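Local coordinates for protein cytochrome P450 113A1 (Saccharopolyspora erythraea, PDB 2JJP) that hydroxylates the macrolactone ring of erythromycin D at C-12, using a heme b cofactor, in the biosynthesis of erythromycin, at residues A[290-295]-A[311-316]. The protein carries 2 engineered substitutions. Residues are numbered along the deposited sequence; the frame is centred on the assembly and turned at random.
With KLN (1-acetyl-4-(4-{[(2S,4R)-2-(2,4-dichlorophenyl)-2-(1H-imidazol-1-ylmethyl)-1,3-dioxolan-4-yl]methoxy}phenyl)piperazine), chain C.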
loop_
_atom_site.group_PDB
_atom_site.type_symbol
_atom_site.label_atom_id
_atom_site.label_comp_id
_atom_site.label_asym_id
_atom_site.label_seq_id
_atom_site.Cartn_x
_atom_site.Cartn_y
_atom_site.Cartn_z
ATOM N N GLN A 290 -0.845 3.373 -8.762
ATOM C CA GLN A 290 -1.893 3.021 -9.718
ATOM C C GLN A 290 -2.760 1.964 -9.114
ATOM O O GLN A 290 -2.249 1.036 -8.466
ATOM C CB GLN A 290 -1.323 2.388 -11.000
ATOM C CG GLN A 290 -0.139 3.046 -11.570
ATOM C CD GLN A 290 0.528 2.154 -12.584
ATOM O OE1 GLN A 290 1.579 1.580 -12.312
ATOM N NE2 GLN A 290 -0.104 1.998 -13.748
ATOM N N MET A 291 -4.068 2.099 -9.340
ATOM C CA MET A 291 -5.091 1.081 -9.034
ATOM C C MET A 291 -5.723 0.656 -10.338
ATOM O O MET A 291 -5.584 1.345 -11.322
ATOM C CB MET A 291 -6.161 1.652 -8.094
ATOM C CG MET A 291 -5.675 1.925 -6.694
ATOM S SD MET A 291 -6.261 3.522 -6.146
ATOM C CE MET A 291 -4.845 3.969 -5.138
ATOM N N GLN A 292 -6.375 -0.502 -10.361
ATOM C CA GLN A 292 -6.846 -1.101 -11.612
ATOM C C GLN A 292 -8.321 -1.455 -11.535
ATOM O O GLN A 292 -8.792 -1.962 -10.498
ATOM C CB GLN A 292 -6.104 -2.390 -11.899
ATOM C CG GLN A 292 -4.599 -2.288 -12.169
ATOM C CD GLN A 292 -4.050 -3.607 -12.748
ATOM O OE1 GLN A 292 -3.151 -3.599 -13.594
ATOM N NE2 GLN A 292 -4.612 -4.742 -12.310
ATOM N N ARG A 293 -9.024 -1.215 -12.650
ATOM C CA ARG A 293 -10.450 -1.546 -12.787
ATOM C C ARG A 293 -10.687 -2.152 -14.159
ATOM O O ARG A 293 -9.826 -2.064 -15.006
ATOM C CB ARG A 293 -11.342 -0.317 -12.605
ATOM C CG ARG A 293 -11.156 0.444 -11.266
ATOM C CD ARG A 293 -11.790 -0.369 -10.148
ATOM N NE ARG A 293 -11.901 0.269 -8.831
ATOM C CZ ARG A 293 -10.962 0.162 -7.895
ATOM N NH1 ARG A 293 -9.843 -0.515 -8.144
ATOM N NH2 ARG A 293 -11.131 0.703 -6.715
ATOM N N THR A 294 -11.864 -2.754 -14.366
ATOM C CA THR A 294 -12.270 -3.335 -15.658
ATOM C C THR A 294 -13.641 -2.779 -16.018
ATOM O O THR A 294 -14.545 -2.798 -15.168
ATOM C CB THR A 294 -12.315 -4.887 -15.555
ATOM O OG1 THR A 294 -10.975 -5.382 -15.366
ATOM C CG2 THR A 294 -12.837 -5.474 -16.808
ATOM N N THR A 295 -13.809 -2.254 -17.243
ATOM C CA THR A 295 -15.114 -1.675 -17.653
ATOM C C THR A 295 -16.125 -2.819 -17.833
ATOM O O THR A 295 -15.787 -3.847 -18.376
ATOM C CB THR A 295 -15.029 -0.816 -18.952
ATOM O OG1 THR A 295 -14.379 -1.547 -20.013
ATOM C CG2 THR A 295 -14.216 0.466 -18.681
ATOM N N MET A 311 -9.152 -3.099 -19.402
ATOM C CA MET A 311 -8.614 -2.703 -18.131
ATOM C C MET A 311 -8.344 -1.206 -18.090
ATOM O O MET A 311 -8.045 -0.582 -19.092
ATOM C CB MET A 311 -7.392 -3.490 -17.733
ATOM C CG MET A 311 -7.683 -4.924 -17.389
ATOM S SD MET A 311 -6.089 -5.740 -17.354
ATOM C CE MET A 311 -6.252 -6.903 -18.712
ATOM N N VAL A 312 -8.556 -0.640 -16.923
ATOM C CA VAL A 312 -8.366 0.818 -16.695
ATOM C C VAL A 312 -7.447 1.066 -15.463
ATOM O O VAL A 312 -7.729 0.603 -14.365
ATOM C CB VAL A 312 -9.725 1.506 -16.550
ATOM C CG1 VAL A 312 -9.582 3.028 -16.198
ATOM C CG2 VAL A 312 -10.535 1.323 -17.843
ATOM N N ASN A 313 -6.353 1.779 -15.660
ATOM C CA ASN A 313 -5.447 2.086 -14.563
ATOM C C ASN A 313 -5.666 3.483 -14.107
ATOM O O ASN A 313 -5.592 4.418 -14.924
ATOM C CB ASN A 313 -4.001 1.966 -15.010
ATOM C CG ASN A 313 -3.595 0.546 -15.210
ATOM O OD1 ASN A 313 -2.445 0.251 -15.524
ATOM N ND2 ASN A 313 -4.549 -0.368 -15.012
ATOM N N THR A 314 -5.917 3.651 -12.816
ATOM C CA THR A 314 -6.090 5.011 -12.283
ATOM C C THR A 314 -4.847 5.439 -11.555
ATOM O O THR A 314 -4.506 4.849 -10.511
ATOM C CB THR A 314 -7.245 5.104 -11.306
ATOM O OG1 THR A 314 -7.071 4.096 -10.303
ATOM C CG2 THR A 314 -8.521 4.852 -12.042
ATOM N N TRP A 315 -4.217 6.484 -12.086
ATOM C CA TRP A 315 -2.988 7.011 -11.538
ATOM C C TRP A 315 -3.224 7.897 -10.345
ATOM O O TRP A 315 -3.371 9.101 -10.474
ATOM C CB TRP A 315 -2.153 7.703 -12.608
ATOM C CG TRP A 315 -1.577 6.739 -13.533
ATOM C CD1 TRP A 315 -2.229 6.060 -14.547
ATOM C CD2 TRP A 315 -0.223 6.292 -13.561
ATOM N NE1 TRP A 315 -1.346 5.219 -15.210
ATOM C CE2 TRP A 315 -0.104 5.363 -14.633
ATOM C CE3 TRP A 315 0.905 6.574 -12.771
ATOM C CZ2 TRP A 315 1.085 4.711 -14.923
ATOM C CZ3 TRP A 315 2.096 5.947 -13.062
ATOM C CH2 TRP A 315 2.184 5.023 -14.145
ATOM N N VAL A 316 -3.264 7.276 -9.175
ATOM C CA VAL A 316 -3.269 8.026 -7.937
ATOM C C VAL A 316 -2.068 8.940 -7.817
ATOM O O VAL A 316 -2.208 10.033 -7.345
ATOM C CB VAL A 316 -3.391 7.139 -6.684
ATOM C CG1 VAL A 316 -3.307 8.028 -5.376
ATOM C CG2 VAL A 316 -4.726 6.411 -6.766
HETATM N N1 KLN C . -2.659 -3.096 -0.715
HETATM C C1 KLN C . -3.243 -1.962 -0.289
HETATM N N2 KLN C . -3.510 -2.060 1.026
HETATM C C2 KLN C . -3.102 -3.277 1.435
HETATM C C3 KLN C . -2.562 -3.923 0.333
HETATM C C4 KLN C . -2.266 -3.390 -2.082
HETATM C C5 KLN C . -3.551 -3.808 -2.805
HETATM O O1 KLN C . -3.265 -4.427 -4.044
HETATM C C6 KLN C . -4.388 -4.177 -4.886
HETATM C C7 KLN C . -5.009 -2.912 -4.335
HETATM O O2 KLN C . -4.339 -2.670 -3.104
HETATM C C8 KLN C . -4.436 -4.707 -1.998
HETATM C C9 KLN C . -4.069 -6.018 -1.717
HETATM C C10 KLN C . -4.913 -6.818 -0.960
HETATM C C11 KLN C . -6.128 -6.290 -0.519
HETATM C C12 KLN C . -6.483 -4.983 -0.813
HETATM C C13 KLN C . -5.640 -4.186 -1.553
HETATM CL CL1 KLN C . -7.265 -7.256 0.427
HETATM C C14 KLN C . -3.982 -3.924 -6.328
HETATM O O3 KLN C . -2.782 -3.175 -6.506
HETATM C C15 KLN C . -2.323 -3.135 -7.792
HETATM C C16 KLN C . -2.306 -1.938 -8.482
HETATM C C17 KLN C . -1.855 -1.892 -9.800
HETATM C C18 KLN C . -1.411 -3.037 -10.461
HETATM C C19 KLN C . -1.446 -4.259 -9.765
HETATM C C20 KLN C . -1.896 -4.306 -8.441
HETATM N N3 KLN C . -0.979 -2.959 -11.822
HETATM C C21 KLN C . -0.500 -1.604 -12.160
HETATM C C22 KLN C . 0.688 -1.644 -13.114
HETATM N N4 KLN C . 0.519 -2.649 -14.181
HETATM C C23 KLN C . 0.232 -4.002 -13.667
HETATM C C24 KLN C . 0.033 -3.975 -12.156
HETATM C C25 KLN C . 1.708 -2.682 -14.979
HETATM O O4 KLN C . 2.813 -2.885 -14.475
HETATM C C26 KLN C . 1.587 -2.465 -16.462
HETATM CL CL2 KLN C . -2.526 -6.645 -2.315
#
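Met291 and Thr314 face each other as a hydrogen-bonded pair, and so do Arg293 and Val312, in the antiparallel strands 290-295 and 311-315 of the mixed beta sheet of this cytochrome P450. Met291 N bonds Thr314 O (3.0 Å), and Thr314 N returns a bond to Met291 O. That carbonyl also takes a weak bond from Thr314 OG1, whose chi1 of 53° sets the hydroxyl between its own backbone N and carbonyl carbon. In the next pair Arg293 N bonds Val312 O, and Val312 N bonds Arg293 O at 2.7 Å. The guanidinium of heme-binding Arg293 turns from the partner strand: NH1 bonds Gln292 O from above the carbonyl plane, and NH2 bonds a heme propionate oxygen. Gln290, Gln292 and Asn313 share the opposite sheet face, beside the azole ligand KLN. OE1 of substrate-binding Gln292 lies 2.9 Å from KLN N3, a close contact with a nitrogen that has no hydrogen to donate. The Gln292 and Asn313 side chains run side by side, methylene CG 3.4 Å from ND2, which is buried without a hydrogen-bond partner in the model. Gln290 NE2 nears Asn313 OD1 at too poor an angle to bond. Trp315 NE1 is satisfied by His52 of strand 51-53. Over the indole, the extended Gln290 side chain stacks its amide 22° from parallel, and CG makes a CH-pi contact over the six-membered ring, 3.6 Å from its centroid.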